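PDB 6HVG: alternansucrase from Leuconostoc mesenteroides, which belongs to glycoside hydrolase family 70 and combines a (beta/alpha)8 barrel and a bound calcium ion with choline-binding-type, cell-wall-binding-like repeats. Local coordinates for residues W444-N455 against T467-N478; F615-V626 against Q1151-D1159. All blocks are in the same frame, centred on the assembly; numbering follows the deposited sequence.

Contact 1 (W444-N455 against T467-N478); sequences WPDKQTQANYLN and TYTAATSQKTLN
Q450 reaches both Q474 and N478 with its terminal amide. Its chain is extended, with CG trans to the backbone N (chi1 -178°), and this carries the amide across to the other helix. Q450 NE2 donates to N478 OD1 at 2.8 Å, in the plane of its own amide and nearly straight. Q450 OE1 accepts from Q474 NE2 at 2.8 Å. Here the donor stands above the carbonyl plane of Q450, while OE1 lies in the amide plane of Q474. The side chain of Q450 crosses both partners at about a right angle. The L477 side chain sits beside it as a knob among K447, Q450, A451 and L454. L477 CD2 meets L454 CD1 at 3.7 Å, and L477 CD1 lies 3.8 Å from K447 CE. This single knob-into-hole contact joins helices 447-462 and 474-495 of the family 70 region; their short segments cross at 36°. K447 bends at chi3 (81°) and turns NZ to the loop before the second helix. NZ donates to A470 O at 3.1 Å, almost in line with the carbonyl, and weakly to T472 O. NZ also bonds Q380 OE1. Further along helix 447-462, A451 CB packs on Y468 CB at 3.8 Å, and L454 CB lies at the edge of the Y468 ring, in its plane. N455 ND2 donates to a lone pair of Y468 O at 3.1 Å.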
loop_
_atom_site.group_PDB
_atom_site.type_symbol
_atom_site.label_atom_id
_atom_site.label_comp_id
_atom_site.label_asym_id
_atom_site.label_seq_id
_atom_site.Cartn_x
_atom_site.Cartn_y
_atom_site.Cartn_z
ATOM N N TRP A 444 -30.225 24.011 -2.548
ATOM C CA TRP A 444 -29.096 23.421 -3.235
ATOM C C TRP A 444 -27.885 24.373 -3.123
ATOM O O TRP A 444 -28.062 25.582 -3.008
ATOM C CB TRP A 444 -29.496 23.172 -4.707
ATOM C CG TRP A 444 -30.732 22.350 -4.792
ATOM C CD1 TRP A 444 -30.800 20.996 -4.884
ATOM C CD2 TRP A 444 -32.096 22.814 -4.717
ATOM N NE1 TRP A 444 -32.111 20.589 -4.877
ATOM C CE2 TRP A 444 -32.925 21.687 -4.773
ATOM C CE3 TRP A 444 -32.686 24.060 -4.591
ATOM C CZ2 TRP A 444 -34.323 21.776 -4.723
ATOM C CZ3 TRP A 444 -34.072 24.145 -4.548
ATOM C CH2 TRP A 444 -34.870 23.017 -4.614
ATOM N N PRO A 445 -26.660 23.836 -3.179
ATOM C CA PRO A 445 -25.472 24.667 -3.145
ATOM C C PRO A 445 -25.260 25.513 -4.396
ATOM O O PRO A 445 -24.682 26.595 -4.307
ATOM C CB PRO A 445 -24.348 23.657 -2.986
ATOM C CG PRO A 445 -24.875 22.395 -3.548
ATOM C CD PRO A 445 -26.336 22.405 -3.264
ATOM N N ASP A 446 -25.725 25.033 -5.537
ATOM C CA ASP A 446 -25.478 25.663 -6.846
ATOM C C ASP A 446 -26.494 25.110 -7.873
ATOM O O ASP A 446 -27.187 24.133 -7.621
ATOM C CB ASP A 446 -24.027 25.412 -7.303
ATOM C CG ASP A 446 -23.533 23.979 -6.966
ATOM O OD1 ASP A 446 -24.053 23.011 -7.563
ATOM O OD2 ASP A 446 -22.661 23.831 -6.074
ATOM N N LYS A 447 -26.555 25.722 -9.041
ATOM C CA LYS A 447 -27.491 25.304 -10.074
ATOM C C LYS A 447 -27.186 23.936 -10.676
ATOM O O LYS A 447 -28.101 23.183 -10.968
ATOM C CB LYS A 447 -27.555 26.359 -11.179
ATOM C CG LYS A 447 -28.377 27.564 -10.764
ATOM C CD LYS A 447 -28.326 28.652 -11.801
ATOM C CE LYS A 447 -29.273 28.386 -12.924
ATOM N NZ LYS A 447 -28.926 29.232 -14.098
ATOM N N GLN A 448 -25.916 23.601 -10.830
ATOM C CA GLN A 448 -25.522 22.282 -11.327
ATOM C C GLN A 448 -26.072 21.180 -10.436
ATOM O O GLN A 448 -26.698 20.252 -10.919
ATOM C CB GLN A 448 -23.991 22.171 -11.370
ATOM C CG GLN A 448 -23.436 20.903 -11.997
ATOM C CD GLN A 448 -23.818 20.733 -13.452
ATOM O OE1 GLN A 448 -23.101 21.184 -14.357
ATOM N NE2 GLN A 448 -24.970 20.133 -13.689
ATOM N N THR A 449 -25.859 21.304 -9.126
ATOM C CA THR A 449 -26.383 20.347 -8.186
ATOM C C THR A 449 -27.897 20.331 -8.233
ATOM O O THR A 449 -28.513 19.275 -8.207
ATOM C CB THR A 449 -25.945 20.667 -6.759
ATOM O OG1 THR A 449 -24.531 20.798 -6.706
ATOM C CG2 THR A 449 -26.353 19.529 -5.809
ATOM N N GLN A 450 -28.519 21.499 -8.298
ATOM C CA GLN A 450 -29.979 21.556 -8.378
ATOM C C GLN A 450 -30.477 20.791 -9.591
ATOM O O GLN A 450 -31.423 20.029 -9.487
ATOM C CB GLN A 450 -30.480 23.009 -8.435
ATOM C CG GLN A 450 -31.996 23.144 -8.477
ATOM C CD GLN A 450 -32.481 24.502 -8.064
ATOM O OE1 GLN A 450 -31.682 25.411 -7.826
ATOM N NE2 GLN A 450 -33.802 24.684 -8.028
ATOM N N ALA A 451 -29.852 21.028 -10.740
ATOM C CA ALA A 451 -30.270 20.383 -11.980
ATOM C C ALA A 451 -30.058 18.876 -11.909
ATOM O O ALA A 451 -30.861 18.099 -12.449
ATOM C CB ALA A 451 -29.535 20.965 -13.171
ATOM N N ASN A 452 -28.972 18.465 -11.256
ATOM C CA ASN A 452 -28.679 17.037 -11.119
ATOM C C ASN A 452 -29.677 16.352 -10.185
ATOM O O ASN A 452 -30.153 15.260 -10.488
ATOM C CB ASN A 452 -27.248 16.808 -10.635
ATOM C CG ASN A 452 -26.212 17.111 -11.701
ATOM O OD1 ASN A 452 -26.515 17.172 -12.879
ATOM N ND2 ASN A 452 -24.976 17.276 -11.286
ATOM N N TYR A 453 -29.999 17.001 -9.073
ATOM C CA TYR A 453 -31.015 16.506 -8.158
ATOM C C TYR A 453 -32.329 16.297 -8.892
ATOM O O TYR A 453 -32.931 15.249 -8.768
ATOM C CB TYR A 453 -31.224 17.482 -7.001
ATOM C CG TYR A 453 -32.509 17.277 -6.219
ATOM C CD1 TYR A 453 -32.578 16.372 -5.169
ATOM C CD2 TYR A 453 -33.641 17.994 -6.518
ATOM C CE1 TYR A 453 -33.748 16.194 -4.444
ATOM C CE2 TYR A 453 -34.824 17.825 -5.805
ATOM C CZ TYR A 453 -34.875 16.933 -4.766
ATOM O OH TYR A 453 -36.059 16.789 -4.088
ATOM N N LEU A 454 -32.760 17.297 -9.657
ATOM C CA LEU A 454 -34.025 17.233 -10.384
ATOM C C LEU A 454 -34.047 16.097 -11.380
ATOM O O LEU A 454 -35.015 15.333 -11.410
ATOM C CB LEU A 454 -34.314 18.540 -11.129
ATOM C CG LEU A 454 -34.563 19.737 -10.226
ATOM C CD1 LEU A 454 -34.588 20.993 -11.066
ATOM C CD2 LEU A 454 -35.867 19.621 -9.440
ATOM N N ASN A 455 -32.979 15.964 -12.163
ATOM C CA ASN A 455 -32.879 14.865 -13.120
ATOM C C ASN A 455 -32.858 13.483 -12.433
ATOM O O ASN A 455 -33.478 12.546 -12.914
ATOM C CB ASN A 455 -31.636 15.009 -13.985
ATOM C CG ASN A 455 -31.704 16.192 -14.900
ATOM O OD1 ASN A 455 -32.747 16.814 -15.057
ATOM N ND2 ASN A 455 -30.595 16.512 -15.520
ATOM N N THR A 467 -34.153 16.759 -18.614
ATOM C CA THR A 467 -32.755 17.049 -18.903
ATOM C C THR A 467 -32.499 18.481 -18.500
ATOM O O THR A 467 -32.735 19.406 -19.260
ATOM C CB THR A 467 -32.469 16.918 -20.409
ATOM O OG1 THR A 467 -33.287 15.882 -20.968
ATOM C CG2 THR A 467 -30.981 16.633 -20.636
ATOM N N TYR A 468 -32.048 18.685 -17.284
ATOM C CA TYR A 468 -31.685 20.011 -16.864
ATOM C C TYR A 468 -30.186 20.202 -16.722
ATOM O O TYR A 468 -29.492 19.330 -16.250
ATOM C CB TYR A 468 -32.408 20.332 -15.557
ATOM C CG TYR A 468 -33.895 20.601 -15.695
ATOM C CD1 TYR A 468 -34.405 21.353 -16.759
ATOM C CD2 TYR A 468 -34.791 20.152 -14.716
ATOM C CE1 TYR A 468 -35.766 21.613 -16.850
ATOM C CE2 TYR A 468 -36.143 20.386 -14.816
ATOM C CZ TYR A 468 -36.632 21.118 -15.872
ATOM O OH TYR A 468 -37.993 21.382 -15.941
ATOM N N THR A 469 -29.705 21.350 -17.163
ATOM C CA THR A 469 -28.306 21.714 -17.068
ATOM C C THR A 469 -28.236 22.910 -16.135
ATOM O O THR A 469 -29.251 23.512 -15.773
ATOM C CB THR A 469 -27.740 22.051 -18.460
ATOM O OG1 THR A 469 -28.151 21.020 -19.334
ATOM C CG2 THR A 469 -26.223 22.073 -18.498
ATOM N N ALA A 470 -27.036 23.186 -15.676
ATOM C CA ALA A 470 -26.770 24.377 -14.897
ATOM C C ALA A 470 -27.214 25.632 -15.657
ATOM O O ALA A 470 -27.527 26.636 -15.055
ATOM C CB ALA A 470 -25.288 24.425 -14.554
ATOM N N ALA A 471 -27.250 25.560 -16.979
ATOM C CA ALA A 471 -27.682 26.690 -17.808
ATOM C C ALA A 471 -29.179 26.999 -17.750
ATOM O O ALA A 471 -29.599 28.094 -18.122
ATOM C CB ALA A 471 -27.257 26.470 -19.257
ATOM N N THR A 472 -29.977 26.020 -17.336
ATOM C CA THR A 472 -31.412 26.184 -17.189
ATOM C C THR A 472 -31.657 27.312 -16.204
ATOM O O THR A 472 -30.878 27.485 -15.254
ATOM C CB THR A 472 -32.059 24.897 -16.651
ATOM O OG1 THR A 472 -31.758 23.812 -17.524
ATOM C CG2 THR A 472 -33.578 25.039 -16.508
ATOM N N SER A 473 -32.725 28.081 -16.432
ATOM C CA SER A 473 -32.968 29.273 -15.637
ATOM C C SER A 473 -33.299 28.863 -14.226
ATOM O O SER A 473 -33.818 27.783 -13.990
ATOM C CB SER A 473 -34.111 30.117 -16.218
ATOM O OG SER A 473 -35.384 29.692 -15.759
ATOM N N GLN A 474 -33.006 29.745 -13.288
ATOM C CA GLN A 474 -33.237 29.458 -11.901
ATOM C C GLN A 474 -34.729 29.284 -11.632
ATOM O O GLN A 474 -35.118 28.437 -10.826
ATOM C CB GLN A 474 -32.661 30.580 -11.041
ATOM C CG GLN A 474 -32.625 30.269 -9.565
ATOM C CD GLN A 474 -31.689 29.137 -9.248
ATOM O OE1 GLN A 474 -30.495 29.260 -9.449
ATOM N NE2 GLN A 474 -32.231 28.010 -8.758
ATOM N N LYS A 475 -35.558 30.112 -12.263
ATOM C CA LYS A 475 -37.007 30.044 -12.071
ATOM C C LYS A 475 -37.527 28.666 -12.476
ATOM O O LYS A 475 -38.276 28.048 -11.736
ATOM C CB LYS A 475 -37.667 31.128 -12.910
ATOM C CG LYS A 475 -39.197 31.102 -12.962
ATOM C CD LYS A 475 -39.829 31.956 -11.878
ATOM C CE LYS A 475 -41.339 32.052 -12.043
ATOM N NZ LYS A 475 -41.979 30.733 -11.779
ATOM N N THR A 476 -37.107 28.183 -13.646
ATOM C CA THR A 476 -37.507 26.881 -14.147
ATOM C C THR A 476 -37.089 25.764 -13.196
ATOM O O THR A 476 -37.873 24.859 -12.944
ATOM C CB THR A 476 -36.906 26.600 -15.535
ATOM O OG1 THR A 476 -37.350 27.603 -16.463
ATOM C CG2 THR A 476 -37.326 25.210 -16.045
ATOM N N LEU A 477 -35.870 25.833 -12.659
ATOM C CA LEU A 477 -35.372 24.791 -11.768
ATOM C C LEU A 477 -36.161 24.749 -10.469
ATOM O O LEU A 477 -36.519 23.671 -9.995
ATOM C CB LEU A 477 -33.894 25.000 -11.462
ATOM C CG LEU A 477 -32.914 24.885 -12.639
ATOM C CD1 LEU A 477 -31.571 25.429 -12.203
ATOM C CD2 LEU A 477 -32.764 23.456 -13.110
ATOM N N ASN A 478 -36.453 25.915 -9.915
ATOM C CA ASN A 478 -37.249 26.004 -8.687
ATOM C C ASN A 478 -38.690 25.520 -8.880
ATOM O O ASN A 478 -39.241 24.862 -8.006
ATOM C CB ASN A 478 -37.225 27.437 -8.142
ATOM C CG ASN A 478 -35.867 27.830 -7.573
ATOM O OD1 ASN A 478 -35.105 26.974 -7.174
ATOM N ND2 ASN A 478 -35.572 29.110 -7.536
#

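Contact 2 (F615-V626 against Q1151-D1159); sequences FDGIRVDAVDNV and QAIADWVPD. With CA (calcium ion), chain C.
Strands 617-620 and 1151-1156 run parallel, G617 to V620 pairing with I1153 to W1156, and bonds such as A1154 N to G617 O and R619 N to A1154 O join them. Before the first strand, D616 N donates to A1152 O, and the carboxylate of D616 takes A1152 N in return. That bond, 2.7 Å to D616 OD2, uses the anti lone pair; H1146 NE2 also bonds to OD2. F615 lays one ring face on A1154 CB, a CH-pi contact 3.7 Å from the ring centroid. I618 and V620 point to the same face of the sheet as W1156 and lie beside it, V620 CG2 meeting the edge of the indole in its plane. On the other face R619 and D1155 run side by side. R619 is extended, with CG antiperiplanar to the backbone N (chi1 170°), which brings its guanidinium level with two carboxylates. NH1 reaches D1155 OD1 at 2.7 Å on the syn lone pair, tilted 17° from the guanidinium plane. The same NH1 meets D621 OD1 at 3.2 Å, in plane, on the anti lone pair. One nitrogen bridges two acids in a salt-bridge network and fixes the guanidinium's rotation. Past the strands, a water links D621 O and OD2 to D1159 N. N625 O and D1159 OD1 then bind the calcium ion, at 2.3 and 2.2 Å, with E575, D581 and a water completing the site. The pairing is that of adjacent parallel strands in a TIM-type (beta/alpha)8 barrel, with a calcium site just beyond their C-terminal ends.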
loop_
_atom_site.group_PDB
_atom_site.type_symbol
_atom_site.label_atom_id
_atom_site.label_comp_id
_atom_site.label_asym_id
_atom_site.label_seq_id
_atom_site.Cartn_x
_atom_site.Cartn_y
_atom_site.Cartn_z
ATOM N N PHE A 615 1.119 -10.388 31.428
ATOM C CA PHE A 615 2.117 -10.348 30.348
ATOM C C PHE A 615 3.468 -9.938 30.943
ATOM O O PHE A 615 3.512 -9.185 31.908
ATOM C CB PHE A 615 1.696 -9.351 29.245
ATOM C CG PHE A 615 0.609 -9.854 28.313
ATOM C CD1 PHE A 615 0.901 -10.763 27.293
ATOM C CD2 PHE A 615 -0.680 -9.377 28.411
ATOM C CE1 PHE A 615 -0.076 -11.205 26.429
ATOM C CE2 PHE A 615 -1.662 -9.805 27.544
ATOM C CZ PHE A 615 -1.361 -10.729 26.552
ATOM N N ASP A 616 4.558 -10.411 30.354
ATOM C CA ASP A 616 5.910 -10.147 30.888
ATOM C C ASP A 616 6.696 -9.130 30.097
ATOM O O ASP A 616 7.527 -8.432 30.654
ATOM C CB ASP A 616 6.747 -11.431 30.927
ATOM C CG ASP A 616 6.042 -12.558 31.655
ATOM O OD1 ASP A 616 6.052 -12.581 32.912
ATOM O OD2 ASP A 616 5.438 -13.379 30.951
ATOM N N GLY A 617 6.480 -9.096 28.786
ATOM C CA GLY A 617 7.176 -8.166 27.921
ATOM C C GLY A 617 6.246 -7.648 26.860
ATOM O O GLY A 617 5.097 -8.054 26.802
ATOM N N ILE A 618 6.745 -6.781 25.991
ATOM C CA ILE A 618 5.925 -6.229 24.907
ATOM C C ILE A 618 6.624 -6.271 23.556
ATOM O O ILE A 618 7.830 -6.323 23.478
ATOM C CB ILE A 618 5.547 -4.760 25.192
ATOM C CG1 ILE A 618 6.809 -3.925 25.356
ATOM C CG2 ILE A 618 4.671 -4.651 26.441
ATOM C CD1 ILE A 618 6.564 -2.426 25.398
ATOM N N ARG A 619 5.818 -6.230 22.508
ATOM C CA ARG A 619 6.262 -5.884 21.177
ATOM C C ARG A 619 5.671 -4.515 20.859
ATOM O O ARG A 619 4.481 -4.291 21.067
ATOM C CB ARG A 619 5.733 -6.906 20.194
ATOM C CG ARG A 619 5.918 -6.544 18.725
ATOM C CD ARG A 619 5.171 -7.538 17.833
ATOM N NE ARG A 619 5.248 -7.224 16.399
ATOM C CZ ARG A 619 4.507 -6.316 15.763
ATOM N NH1 ARG A 619 3.597 -5.618 16.414
ATOM N NH2 ARG A 619 4.690 -6.111 14.461
ATOM N N VAL A 620 6.498 -3.602 20.379
ATOM C CA VAL A 620 6.036 -2.277 20.000
ATOM C C VAL A 620 5.740 -2.299 18.513
ATOM O O VAL A 620 6.660 -2.369 17.689
ATOM C CB VAL A 620 7.086 -1.185 20.338
ATOM C CG1 VAL A 620 6.527 0.210 20.088
ATOM C CG2 VAL A 620 7.535 -1.305 21.792
ATOM N N ASP A 621 4.451 -2.258 18.183
ATOM C CA ASP A 621 3.980 -2.263 16.792
ATOM C C ASP A 621 4.238 -0.901 16.147
ATOM O O ASP A 621 4.002 0.132 16.760
ATOM C CB ASP A 621 2.479 -2.578 16.774
ATOM C CG ASP A 621 1.864 -2.544 15.370
ATOM O OD1 ASP A 621 2.121 -3.477 14.549
ATOM O OD2 ASP A 621 1.084 -1.578 15.104
ATOM N N ALA A 622 4.734 -0.908 14.915
ATOM C CA ALA A 622 4.756 0.267 14.039
ATOM C C ALA A 622 5.582 1.403 14.605
ATOM O O ALA A 622 5.124 2.541 14.677
ATOM C CB ALA A 622 3.328 0.736 13.776
ATOM N N VAL A 623 6.801 1.086 15.013
ATOM C CA VAL A 623 7.679 2.043 15.680
ATOM C C VAL A 623 7.911 3.308 14.853
ATOM O O VAL A 623 7.885 4.416 15.379
ATOM C CB VAL A 623 9.033 1.375 16.006
ATOM C CG1 VAL A 623 10.087 2.385 16.468
ATOM C CG2 VAL A 623 8.841 0.310 17.077
ATOM N N ASP A 624 8.151 3.134 13.558
ATOM C CA ASP A 624 8.470 4.247 12.689
ATOM C C ASP A 624 7.262 5.107 12.310
ATOM O O ASP A 624 7.418 6.170 11.711
ATOM C CB ASP A 624 9.186 3.718 11.458
ATOM C CG ASP A 624 10.575 3.131 11.782
ATOM O OD1 ASP A 624 11.141 3.466 12.855
ATOM O OD2 ASP A 624 11.109 2.355 10.947
ATOM N N ASN A 625 6.057 4.661 12.676
ATOM C CA ASN A 625 4.824 5.372 12.347
ATOM C C ASN A 625 4.196 6.131 13.532
ATOM O O ASN A 625 3.044 6.570 13.432
ATOM C CB ASN A 625 3.814 4.377 11.820
ATOM C CG ASN A 625 4.429 3.402 10.874
ATOM O OD1 ASN A 625 4.930 2.362 11.295
ATOM N ND2 ASN A 625 4.341 3.690 9.583
ATOM N N VAL A 626 4.946 6.273 14.628
ATOM C CA VAL A 626 4.503 6.938 15.842
ATOM C C VAL A 626 5.621 7.805 16.439
ATOM O O VAL A 626 6.739 7.836 15.928
ATOM C CB VAL A 626 4.049 5.927 16.912
ATOM C CG1 VAL A 626 2.946 5.029 16.369
ATOM C CG2 VAL A 626 5.218 5.107 17.455
ATOM N N GLN A 1151 7.705 -16.807 29.052
ATOM C CA GLN A 1151 7.112 -15.489 29.168
ATOM C C GLN A 1151 6.027 -15.258 28.127
ATOM O O GLN A 1151 5.987 -15.922 27.117
ATOM C CB GLN A 1151 8.179 -14.420 28.987
ATOM C CG GLN A 1151 9.254 -14.356 30.051
ATOM C CD GLN A 1151 10.302 -13.331 29.700
ATOM O OE1 GLN A 1151 10.006 -12.301 29.070
ATOM N NE2 GLN A 1151 11.532 -13.590 30.101
ATOM N N ALA A 1152 5.159 -14.291 28.384
ATOM C CA ALA A 1152 4.112 -13.915 27.430
ATOM C C ALA A 1152 4.302 -12.470 26.983
ATOM O O ALA A 1152 4.404 -11.534 27.808
ATOM C CB ALA A 1152 2.726 -14.095 28.044
ATOM N N ILE A 1153 4.343 -12.285 25.670
ATOM C CA ILE A 1153 4.527 -10.953 25.082
ATOM C C ILE A 1153 3.199 -10.363 24.645
ATOM O O ILE A 1153 2.436 -10.990 23.911
ATOM C CB ILE A 1153 5.503 -10.985 23.886
ATOM C CG1 ILE A 1153 6.937 -11.091 24.379
ATOM C CG2 ILE A 1153 5.394 -9.732 23.063
ATOM C CD1 ILE A 1153 7.885 -11.563 23.300
ATOM N N ALA A 1154 2.950 -9.144 25.096
ATOM C CA ALA A 1154 1.779 -8.374 24.698
ATOM C C ALA A 1154 2.103 -7.531 23.482
ATOM O O ALA A 1154 3.115 -6.859 23.471
ATOM C CB ALA A 1154 1.361 -7.460 25.844
ATOM N N ASP A 1155 1.248 -7.553 22.467
ATOM C CA ASP A 1155 1.421 -6.671 21.306
ATOM C C ASP A 1155 0.878 -5.284 21.656
ATOM O O ASP A 1155 -0.319 -5.100 21.804
ATOM C CB ASP A 1155 0.715 -7.230 20.058
ATOM C CG ASP A 1155 1.533 -7.036 18.783
ATOM O OD1 ASP A 1155 2.196 -6.007 18.645
ATOM O OD2 ASP A 1155 1.524 -7.913 17.909
ATOM N N TRP A 1156 1.777 -4.322 21.813
ATOM C CA TRP A 1156 1.415 -2.936 22.146
ATOM C C TRP A 1156 1.252 -2.145 20.840
ATOM O O TRP A 1156 2.221 -1.944 20.082
ATOM C CB TRP A 1156 2.525 -2.332 23.000
ATOM C CG TRP A 1156 2.210 -1.105 23.754
ATOM C CD1 TRP A 1156 1.085 -0.854 24.471
ATOM C CD2 TRP A 1156 3.069 0.039 23.938
ATOM N NE1 TRP A 1156 1.174 0.383 25.079
ATOM C CE2 TRP A 1156 2.387 0.944 24.770
ATOM C CE3 TRP A 1156 4.346 0.374 23.493
ATOM C CZ2 TRP A 1156 2.943 2.162 25.169
ATOM C CZ3 TRP A 1156 4.902 1.601 23.895
ATOM C CH2 TRP A 1156 4.199 2.473 24.717
ATOM N N VAL A 1157 0.022 -1.699 20.589
ATOM C CA VAL A 1157 -0.372 -1.129 19.300
ATOM C C VAL A 1157 -0.863 0.304 19.445
ATOM O O VAL A 1157 -2.028 0.570 19.301
ATOM C CB VAL A 1157 -1.454 -2.016 18.641
ATOM C CG1 VAL A 1157 -1.811 -1.497 17.257
ATOM C CG2 VAL A 1157 -0.951 -3.443 18.536
ATOM N N PRO A 1158 0.040 1.242 19.703
ATOM C CA PRO A 1158 -0.351 2.623 19.957
ATOM C C PRO A 1158 -0.643 3.514 18.740
ATOM O O PRO A 1158 -1.166 4.615 18.929
ATOM C CB PRO A 1158 0.862 3.172 20.718
ATOM C CG PRO A 1158 2.004 2.421 20.162
ATOM C CD PRO A 1158 1.481 1.041 19.922
ATOM N N ASP A 1159 -0.314 3.076 17.520
ATOM C CA ASP A 1159 -0.431 3.944 16.344
ATOM C C ASP A 1159 -1.870 4.295 15.950
ATOM O O ASP A 1159 -2.130 5.426 15.538
ATOM C CB ASP A 1159 0.283 3.355 15.137
ATOM C CG ASP A 1159 0.173 4.249 13.894
ATOM O OD1 ASP A 1159 0.687 5.378 13.887
ATOM O OD2 ASP A 1159 -0.474 3.826 12.914
HETATM CA CA CA C . 0.951 7.494 13.431
HETATM O O HOH W 1 1.413 0.714 16.892
HETATM O O HOH W 2 0.193 7.297 15.668
#

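Contact 1 and contact 2 lie in the same family 70 region but in separate parts of the fold. Their centres are 55 Å apart, and their nearest atoms about 34 Å. They share no helix, strand or sheet. Contact 1 comes first along the chain and is local, joining helices 447-462 and 474-495. Contact 2 is long-range: 524 residues separate its segments, and it pairs the first and last strands, in chain order, of the eight-stranded parallel sheet. It also holds two of the four calcium-binding residues. Contact 1 packs two neighbouring helices in an outlying part of the chain. Contact 2 closes the barrel, and the circular permutation of family 70 sets which strands meet there.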